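Local atomic coordinates of kallistatin (Homo sapiens, PDB entry 6F4V), a protein that inhibits tissue kallikrein as a secreted serpin, forming a stable equimolar complex with the protease that cleaves its reactive site. Residues A21-G26 with L287-F292; E90-S95 with E143-I148; P184-F187 with T193-R196. All coordinates share one frame; numbering follows the deposited sequence. Where two conformers were deposited one is given.

Interaction 1: residues A21-G26 with L287-F292. With EDO (1,2-ethanediol), chain G; EDO (1,2-ethanediol), chain E.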
# COMPACT_ATOMS: atom_id res chain seq x y z
N ALA A 21 9.22 10.15 -1.43
CA ALA A 21 9.64 10.78 -2.69
C ALA A 21 10.57 11.96 -2.46
O ALA A 21 11.45 12.23 -3.26
CB ALA A 21 8.44 11.22 -3.49
N SER A 22 10.33 12.69 -1.38
CA SER A 22 11.15 13.85 -1.09
C SER A 22 12.46 13.46 -0.39
O SER A 22 13.49 14.10 -0.64
CB SER A 22 10.29 14.90 -0.39
OG SER A 22 10.03 14.47 0.88
N GLU A 23 12.47 12.40 0.43
CA GLU A 23 13.69 11.97 1.13
C GLU A 23 14.61 11.10 0.27
O GLU A 23 15.83 11.18 0.42
CB GLU A 23 13.36 11.26 2.44
CG GLU A 23 12.78 12.22 3.48
CD GLU A 23 12.51 11.61 4.81
OE1 GLU A 23 12.75 10.40 5.00
OE2 GLU A 23 12.03 12.35 5.70
N THR A 24 14.04 10.29 -0.64
CA THR A 24 14.82 9.49 -1.58
C THR A 24 14.34 9.74 -3.02
O THR A 24 13.62 8.90 -3.61
CB THR A 24 14.73 7.99 -1.24
OG1 THR A 24 13.34 7.59 -1.19
CG2 THR A 24 15.37 7.69 0.10
N PRO A 25 14.72 10.90 -3.60
CA PRO A 25 14.26 11.20 -4.95
C PRO A 25 15.00 10.31 -5.96
O PRO A 25 16.02 9.72 -5.63
CB PRO A 25 14.58 12.70 -5.11
CG PRO A 25 15.74 12.94 -4.19
CD PRO A 25 15.50 12.02 -3.03
N GLY A 26 14.44 10.17 -7.16
CA GLY A 26 15.05 9.36 -8.21
C GLY A 26 15.08 7.86 -7.98
O GLY A 26 15.86 7.16 -8.63
N LEU A 287 8.05 6.66 10.22
CA LEU A 287 6.80 7.15 10.78
C LEU A 287 6.91 8.20 11.85
O LEU A 287 5.99 8.99 11.99
CB LEU A 287 5.90 6.02 11.24
CG LEU A 287 5.34 5.10 10.15
CD1 LEU A 287 4.44 4.08 10.81
CD2 LEU A 287 4.61 5.80 9.03
N PRO A 288 8.04 8.29 12.59
CA PRO A 288 8.13 9.43 13.49
C PRO A 288 8.00 10.79 12.79
O PRO A 288 7.61 11.77 13.43
CB PRO A 288 9.53 9.27 14.11
CG PRO A 288 9.73 7.80 14.11
CD PRO A 288 9.16 7.35 12.79
N ARG A 289 8.33 10.86 11.50
CA ARG A 289 8.15 12.08 10.72
C ARG A 289 6.78 12.26 10.10
O ARG A 289 6.56 13.26 9.43
CB ARG A 289 9.25 12.20 9.68
CG ARG A 289 10.61 12.36 10.33
CD ARG A 289 11.73 12.58 9.33
NE ARG A 289 11.89 11.52 8.34
CZ ARG A 289 12.33 10.28 8.60
NH1 ARG A 289 12.62 9.87 9.83
NH2 ARG A 289 12.43 9.40 7.61
N LEU A 290 5.84 11.33 10.35
CA LEU A 290 4.46 11.44 9.89
C LEU A 290 3.46 11.44 11.03
O LEU A 290 2.31 11.08 10.83
CB LEU A 290 4.15 10.28 8.93
CG LEU A 290 4.92 10.27 7.63
CD1 LEU A 290 4.64 9.02 6.81
CD2 LEU A 290 4.59 11.52 6.82
N GLY A 291 3.89 11.84 12.22
CA GLY A 291 3.00 11.97 13.37
C GLY A 291 3.11 10.89 14.44
O GLY A 291 2.32 10.90 15.39
N PHE A 292 4.06 9.96 14.30
CA PHE A 292 4.12 8.81 15.20
C PHE A 292 5.28 8.90 16.20
O PHE A 292 5.79 7.87 16.64
CB PHE A 292 4.19 7.51 14.39
CG PHE A 292 2.98 7.29 13.51
CD1 PHE A 292 2.89 7.92 12.28
CD2 PHE A 292 1.93 6.50 13.93
CE1 PHE A 292 1.78 7.74 11.46
CE2 PHE A 292 0.82 6.31 13.11
CZ PHE A 292 0.76 6.91 11.88
C1 EDO G . 12.73 7.24 3.05
O1 EDO G . 13.67 7.93 3.88
C2 EDO G . 13.42 6.12 2.28
O2 EDO G . 13.02 4.83 2.76
C1 EDO E . 15.43 2.76 -9.40
O1 EDO E . 15.19 2.78 -8.00
C2 EDO E . 16.91 3.05 -9.64
O2 EDO E . 17.07 4.46 -9.66

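Interaction 2: residues E90-S95 with E143-I148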
# COMPACT_ATOMS: atom_id res chain seq x y z
N GLU A 90 -8.82 -10.98 -7.59
CA GLU A 90 -8.54 -11.55 -6.28
C GLU A 90 -7.97 -10.43 -5.41
O GLU A 90 -7.00 -9.76 -5.79
CB GLU A 90 -7.52 -12.70 -6.41
CG GLU A 90 -7.20 -13.38 -5.08
CD GLU A 90 -6.08 -14.40 -5.16
OE1 GLU A 90 -5.66 -14.76 -6.27
OE2 GLU A 90 -5.61 -14.89 -4.11
N THR A 91 -8.64 -10.17 -4.29
CA THR A 91 -8.08 -9.36 -3.25
C THR A 91 -8.24 -10.13 -1.94
O THR A 91 -9.33 -10.67 -1.65
CB THR A 91 -8.74 -7.97 -3.18
OG1 THR A 91 -8.65 -7.36 -4.47
CG2 THR A 91 -8.04 -7.10 -2.18
N ARG A 92 -7.15 -10.24 -1.19
CA ARG A 92 -7.18 -10.83 0.14
C ARG A 92 -6.38 -9.94 1.05
O ARG A 92 -5.25 -9.56 0.70
CB ARG A 92 -6.58 -12.23 0.16
CG ARG A 92 -7.50 -13.28 -0.42
CD ARG A 92 -6.89 -14.67 -0.44
NE ARG A 92 -5.65 -14.70 -1.22
CZ ARG A 92 -4.41 -14.67 -0.71
NH1 ARG A 92 -4.19 -14.60 0.60
NH2 ARG A 92 -3.37 -14.69 -1.54
N VAL A 93 -6.98 -9.64 2.19
CA VAL A 93 -6.32 -8.88 3.25
C VAL A 93 -6.54 -9.65 4.54
O VAL A 93 -7.65 -10.10 4.81
CB VAL A 93 -6.85 -7.47 3.37
CG1 VAL A 93 -6.10 -6.73 4.48
CG2 VAL A 93 -6.69 -6.73 2.05
N GLY A 94 -5.47 -9.86 5.29
CA GLY A 94 -5.55 -10.60 6.54
C GLY A 94 -4.53 -10.06 7.53
O GLY A 94 -3.63 -9.31 7.16
N SER A 95 -4.71 -10.47 8.78
CA SER A 95 -3.92 -10.00 9.90
C SER A 95 -3.57 -11.18 10.78
O SER A 95 -4.30 -12.16 10.80
CB SER A 95 -4.74 -9.01 10.72
OG SER A 95 -4.99 -7.82 9.96
N GLU A 143 0.82 -16.30 2.30
CA GLU A 143 -0.34 -15.44 2.10
C GLU A 143 -0.25 -14.48 0.93
O GLU A 143 -1.27 -14.06 0.38
CB GLU A 143 -0.67 -14.68 3.38
CG GLU A 143 -1.16 -15.58 4.50
CD GLU A 143 -2.50 -16.26 4.22
OE1 GLU A 143 -3.21 -15.94 3.24
OE2 GLU A 143 -2.85 -17.13 5.02
N THR A 144 0.98 -14.14 0.53
CA THR A 144 1.22 -13.28 -0.61
C THR A 144 1.59 -14.03 -1.89
O THR A 144 2.11 -13.43 -2.83
CB THR A 144 2.25 -12.18 -0.26
OG1 THR A 144 3.47 -12.75 0.21
CG2 THR A 144 1.67 -11.29 0.82
N ARG A 145 1.26 -15.32 -1.95
CA ARG A 145 1.59 -16.19 -3.11
C ARG A 145 3.04 -16.06 -3.54
O ARG A 145 3.34 -15.92 -4.74
CB ARG A 145 0.65 -15.92 -4.27
CG ARG A 145 -0.81 -16.08 -3.88
CD ARG A 145 -1.68 -16.44 -5.09
NE ARG A 145 -3.09 -16.48 -4.69
CZ ARG A 145 -3.72 -17.54 -4.18
NH1 ARG A 145 -3.10 -18.71 -3.98
NH2 ARG A 145 -5.01 -17.44 -3.86
N GLY A 146 3.92 -16.04 -2.55
CA GLY A 146 5.34 -16.00 -2.77
C GLY A 146 5.99 -14.65 -2.99
O GLY A 146 7.21 -14.57 -3.10
N LYS A 147 5.19 -13.58 -3.05
CA LYS A 147 5.70 -12.27 -3.42
C LYS A 147 6.44 -11.52 -2.32
O LYS A 147 7.41 -10.83 -2.59
CB LYS A 147 4.55 -11.39 -3.93
CG LYS A 147 3.85 -11.93 -5.18
CD LYS A 147 4.80 -12.37 -6.29
CE LYS A 147 5.66 -11.23 -6.76
NZ LYS A 147 6.50 -11.60 -7.92
N ILE A 148 5.95 -11.60 -1.09
CA ILE A 148 6.62 -10.92 0.03
C ILE A 148 7.43 -11.91 0.86
O ILE A 148 6.88 -12.67 1.66
CB ILE A 148 5.64 -10.14 0.93
CG1 ILE A 148 4.76 -9.21 0.10
CG2 ILE A 148 6.45 -9.39 1.99
CD1 ILE A 148 5.49 -8.20 -0.77

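Interaction 3: residues P184-F187 with T193-R196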
# COMPACT_ATOMS: atom_id res chain seq x y z
N PRO A 184 11.13 -5.26 -26.84
CA PRO A 184 11.99 -4.33 -26.09
C PRO A 184 12.00 -2.91 -26.68
O PRO A 184 12.04 -2.76 -27.90
CB PRO A 184 13.39 -4.96 -26.18
CG PRO A 184 13.16 -6.39 -26.53
CD PRO A 184 11.90 -6.42 -27.35
N LYS A 185 11.95 -1.89 -25.83
CA LYS A 185 12.00 -0.47 -26.24
C LYS A 185 12.82 0.35 -25.25
O LYS A 185 13.03 -0.04 -24.09
CB LYS A 185 10.61 0.14 -26.31
CG LYS A 185 9.69 -0.43 -27.36
CD LYS A 185 10.01 0.08 -28.76
CE LYS A 185 9.62 -0.96 -29.79
NZ LYS A 185 9.85 -0.45 -31.16
N ASP A 186 13.23 1.53 -25.69
CA ASP A 186 13.99 2.42 -24.84
C ASP A 186 13.06 3.08 -23.78
O ASP A 186 11.93 3.42 -24.07
CB ASP A 186 14.66 3.50 -25.65
CG ASP A 186 15.87 2.99 -26.42
OD1 ASP A 186 16.37 1.86 -26.14
OD2 ASP A 186 16.31 3.75 -27.27
N PHE A 187 13.58 3.18 -22.57
CA PHE A 187 12.92 3.85 -21.46
C PHE A 187 13.92 4.86 -20.93
O PHE A 187 15.02 4.50 -20.51
CB PHE A 187 12.54 2.82 -20.38
CG PHE A 187 11.70 3.38 -19.27
CD1 PHE A 187 12.28 4.08 -18.22
CD2 PHE A 187 10.34 3.18 -19.26
CE1 PHE A 187 11.49 4.58 -17.19
CE2 PHE A 187 9.55 3.68 -18.24
CZ PHE A 187 10.13 4.38 -17.21
N THR A 193 20.31 8.70 -19.06
CA THR A 193 20.20 7.28 -18.69
C THR A 193 19.01 6.67 -19.40
O THR A 193 17.88 7.13 -19.24
CB THR A 193 20.02 7.11 -17.18
OG1 THR A 193 20.96 7.94 -16.49
CG2 THR A 193 20.19 5.64 -16.77
N THR A 194 19.30 5.62 -20.15
CA THR A 194 18.32 4.96 -20.99
C THR A 194 18.47 3.46 -20.77
O THR A 194 19.57 2.93 -20.85
CB THR A 194 18.52 5.32 -22.48
OG1 THR A 194 18.39 6.74 -22.64
CG2 THR A 194 17.48 4.63 -23.36
N VAL A 195 17.35 2.78 -20.51
CA VAL A 195 17.37 1.33 -20.32
C VAL A 195 16.45 0.68 -21.32
O VAL A 195 15.69 1.36 -22.00
CB VAL A 195 16.99 0.93 -18.87
CG1 VAL A 195 17.96 1.55 -17.86
CG2 VAL A 195 15.55 1.33 -18.55
N ARG A 196 16.51 -0.64 -21.41
CA ARG A 196 15.65 -1.38 -22.31
C ARG A 196 14.61 -2.10 -21.50
O ARG A 196 14.93 -2.71 -20.52
CB ARG A 196 16.44 -2.43 -23.09
CG ARG A 196 17.51 -1.85 -23.98
CD ARG A 196 17.34 -2.33 -25.40
NE ARG A 196 16.47 -1.44 -26.16
CZ ARG A 196 15.95 -1.70 -27.36
NH1 ARG A 196 15.21 -0.78 -27.95
NH2 ARG A 196 16.13 -2.88 -27.95

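Interaction 1: residues A21-G26 with L287-F292
Glu23 and Arg289 alone join the two segments, reaching toward each other from opposite directions across a gap of 11.1 Å between their CA atoms. Followed outward, the glutamate starts at CB, which lies 3.6 Å from O1 of an ethanediol molecule (chain G), probably left from crystallisation. CG stands anti to the carbonyl carbon (chi1 -68°), and from there the chain runs extended, carrying CD straight out to the arginine. Glu23 OE2 takes a hydrogen bond from Arg289 NE at 2.8 Å, while Glu23 OE1 accepts one from Arg289 NH2, also at 2.8 Å. Both oxygens use their syn lone pairs, and the carboxylate is 26° from the guanidinium plane, so this is a side-on, two-pronged salt bridge that should restrain the rotation of both groups. Glu23 OE1 has a further donor in the ethanediol O1 at 2.9 Å. Glutamate and arginine together are long enough to span the gap, and arginine supplies two N-H donors and keeps NH1 for Gln285 O. Leu290 packs on Phe16 and Leu19 of helix 6-23. The pair is a surface bidentate salt bridge, tying the C-terminal end of helix 6-23 to the loop after helix 283-286 in the serpin fold.

Interaction 2: residues E90-S95 with E143-I148
Glu90 and Arg145 approach from opposite directions, their carboxylate and guanidinium planes 66° apart, and Arg92 lies beside them with its guanidinium turned 76° against that of Arg145. With its CG turned opposite the backbone N (chi1 -178°), Glu90 extends its chain to deliver OE2 to both arginines. Arg145 grips this one oxygen side-on, with NH2 at 2.6 Å and NE at 3.0 Å from Glu90 OE2. Arg92 NE comes to Glu90 OE2 on its anti lone pair, 2.9 Å away and nearly straight. Arg92 turns its other end to Glu143: NH1 and NH2 both hold the backbone Glu143 O, NH2 at 2.9 Å, and NH1 also forms a salt bridge with Glu143 OE1 at 3.1 Å. Arg92 NH2 sits over a face of the Arg145 guanidinium, 3.6 Å from its NE, a like-charge approach that the shared carboxylate would offset. Were Glu90 an alanine, the two arginines would probably be left without their common counter-charge, and Arg145 could swing. The Schellman motif that ends helix 129-143, with Arg145 (positive phi) as C-prime residue, turns this side chain toward strand 89-100, and the four charged residues join the two, beside Tyr168 of strand 159-172.

Interaction 3: residues P184-F187 with T193-R196
Strands 184-187 and 193-196 run antiparallel at 162°, their axes 4.6 Å apart, with Phe187 and Val195 as a hydrogen-bonded pair and Asp186 and Arg196 as the adjacent non-hydrogen-bonded one. Phe187 N gives to Val195 O at 2.8 Å, and Val195 N returns a bond to Phe187 O at 2.9 Å; CA-H...O contacts, such as Arg196 CA to Lys185 O, supplement them. On the face that carries Phe187 and Val195, CG2 of the valine meets CB of the phenylalanine at 3.8 Å. Phe187 CG is anti to the backbone N (chi1 -173°), which carries the ring away from strand 193-196; the phenylalanine packs on Val197 and against the backbone of another protein chain, with its CB against the beta-branched valine. Val195 touches that other chain too. These residues belong to a beta hairpin of the serpin beta-sheet C, with strand 183-188 outermost within the chain and strand 193-202 next to it. On the face that carries Asp186 and Arg196 the contact is charged. Asp186 OD1 lies at the edge of the Arg196 guanidinium, 3.3 Å from NE, in a salt bridge whose two hydrogen bonds are weak; the carboxylate is turned 70° from the guanidinium plane. The arginine bends along the neighbouring strand and lays one face over Lys185 N and Pro184, whose CB is 3.9 Å from Arg196 NH2.

All three are surface contacts, yet they join different kinds of element. Interaction 1 ties a helix end to a loop distant in sequence and rests on one charged pair; interaction 2 joins a helix end to a strand through a network of four charged residues; interaction 3 is a local hairpin, where backbone hydrogen bonds set the register and the salt bridge is long, its hydrogen bonds weak. Interaction 2 lies on the large central sheet A and interaction 3 on sheet C, their nearest atoms about 18 Å apart. Interactions 1 and 2 lie on opposite sides of the chain's centre. Interaction 3 is the most peripheral, 29 Å from that centre, and has the one buried touching residue of the three, Phe187.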